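Local structure of deoxyribodipyrimidine photo-lyase (Oryza sativa Japonica Group, 3UMV) at residues K469-V472 and D473-I476. The protein uses light absorbed by its FAD cofactor to split cyclobutane pyrimidine dimers in ultraviolet-damaged DNA back into separate pyrimidines. Residues are numbered along the deposited sequence; the frame is centred on the assembly and turned at random.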
loop_
_atom_site.group_PDB
_atom_site.type_symbol
_atom_site.label_atom_id
_atom_site.label_comp_id
_atom_site.label_asym_id
_atom_site.label_seq_id
_atom_site.Cartn_x
_atom_site.Cartn_y
_atom_site.Cartn_z
ATOM N N LYS A 469 21.990 -15.685 12.204
ATOM C CA LYS A 469 21.551 -15.650 10.813
ATOM C C LYS A 469 22.355 -14.695 9.930
ATOM O O LYS A 469 22.596 -14.990 8.762
ATOM C CB LYS A 469 20.055 -15.314 10.733
ATOM C CG LYS A 469 19.171 -16.211 11.595
ATOM C CD LYS A 469 17.685 -15.923 11.399
ATOM C CE LYS A 469 17.188 -16.466 10.064
ATOM N NZ LYS A 469 15.753 -16.144 9.811
ATOM N N PHE A 470 22.762 -13.553 10.481
ATOM C CA PHE A 470 23.494 -12.555 9.702
ATOM C C PHE A 470 24.408 -11.699 10.566
ATOM O O PHE A 470 24.329 -11.738 11.796
ATOM C CB PHE A 470 22.534 -11.659 8.909
ATOM C CG PHE A 470 21.610 -10.824 9.776
ATOM C CD1 PHE A 470 21.953 -9.530 10.125
ATOM C CD2 PHE A 470 20.404 -11.335 10.226
ATOM C CE1 PHE A 470 21.100 -8.757 10.927
ATOM C CE2 PHE A 470 19.549 -10.568 11.015
ATOM C CZ PHE A 470 19.901 -9.281 11.363
ATOM N N ASP A 471 25.255 -10.912 9.907
ATOM C CA ASP A 471 26.232 -10.058 10.584
ATOM C C ASP A 471 25.547 -8.825 11.174
ATOM O O ASP A 471 25.472 -7.779 10.525
ATOM C CB ASP A 471 27.318 -9.641 9.577
ATOM C CG ASP A 471 28.508 -8.934 10.221
ATOM O OD1 ASP A 471 28.425 -8.491 11.383
ATOM O OD2 ASP A 471 29.544 -8.808 9.536
ATOM N N VAL A 472 25.044 -8.965 12.404
ATOM C CA VAL A 472 24.353 -7.893 13.129
ATOM C C VAL A 472 25.173 -6.601 13.236
ATOM O O VAL A 472 24.631 -5.507 13.097
ATOM C CB VAL A 472 23.963 -8.351 14.555
ATOM C CG1 VAL A 472 23.431 -7.176 15.367
ATOM C CG2 VAL A 472 22.928 -9.461 14.490
ATOM N N ASP A 473 26.478 -6.727 13.473
ATOM C CA ASP A 473 27.318 -5.544 13.622
ATOM C C ASP A 473 27.447 -4.769 12.314
ATOM O O ASP A 473 27.527 -3.535 12.318
ATOM C CB ASP A 473 28.701 -5.925 14.164
ATOM C CG ASP A 473 28.636 -6.480 15.577
ATOM O OD1 ASP A 473 27.615 -6.246 16.267
ATOM O OD2 ASP A 473 29.605 -7.143 15.998
ATOM N N ALA A 474 27.454 -5.496 11.196
ATOM C CA ALA A 474 27.500 -4.865 9.888
ATOM C C ALA A 474 26.223 -4.059 9.627
ATOM O O ALA A 474 26.283 -2.942 9.118
ATOM C CB ALA A 474 27.741 -5.911 8.789
ATOM N N TYR A 475 25.072 -4.607 10.002
ATOM C CA TYR A 475 23.817 -3.884 9.841
ATOM C C TYR A 475 23.817 -2.634 10.695
ATOM O O TYR A 475 23.431 -1.560 10.253
ATOM C CB TYR A 475 22.627 -4.765 10.214
ATOM C CG TYR A 475 21.292 -4.060 10.145
ATOM C CD1 TYR A 475 20.587 -3.757 11.304
ATOM C CD2 TYR A 475 20.722 -3.715 8.925
ATOM C CE1 TYR A 475 19.363 -3.136 11.254
ATOM C CE2 TYR A 475 19.493 -3.087 8.864
ATOM C CZ TYR A 475 18.820 -2.795 10.039
ATOM O OH TYR A 475 17.600 -2.185 10.025
ATOM N N ILE A 476 24.261 -2.784 11.934
ATOM C CA ILE A 476 24.337 -1.651 12.838
ATOM C C ILE A 476 25.229 -0.537 12.289
ATOM O O ILE A 476 24.820 0.626 12.287
ATOM C CB ILE A 476 24.779 -2.090 14.233
ATOM C CG1 ILE A 476 23.661 -2.910 14.881
ATOM C CG2 ILE A 476 25.110 -0.878 15.091
ATOM C CD1 ILE A 476 24.112 -3.682 16.095
HETATM O O HOH W 1 27.924 -9.431 14.110
#
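Asp473 and Asp471 are joined through a water, which donates to Asp471 OD1 and accepts from Asp473 N at 3.1 Å. Asp473 CB points away from the loop, and OD2 makes a weak, long ion pair with Lys467 NZ.

At Ala474 the cap closes: its N donates to Asp471 OD1 over 3.2 Å, arriving from above the carboxylate plane, 72° out of it. With CG anti to the backbone N (chi1 -171°), the Asp471 carboxylate reaches forward to the first turn, and Asp471 CG lies 3.4 Å from Ala474 CB.

Tyr475 N donates to Asp471 O (3.2 Å), lying in the carbonyl plane, and this bond is straighter than the weak one that the same oxygen takes from Ala474 N. Tyr475 CB sits at the edge of the Phe470 ring, 4.3 Å from CE1. The phenol runs on between helices 376-388 and 393-405 to a hydrogen bond from its OH to Glu384. The Tyr475 side chain lies about 8 Å from those of Trp378 and Trp399, predicted electron-transfer residues.

Ile476 N completes the turn on Val472 O at 3.0 Å, nearly straight at 165°. Ile476 CD1 packs on Val472 CG1, 3.6 Å away, while Val472 also touches Leu377 and helix 463-469.

The Ala474 N bond makes Asp471 a classic aspartate N-cap, and the Tyr475 and Ile476 backbone bonds start C-terminal helix 472-489, packed against the two helices that carry those tryptophans.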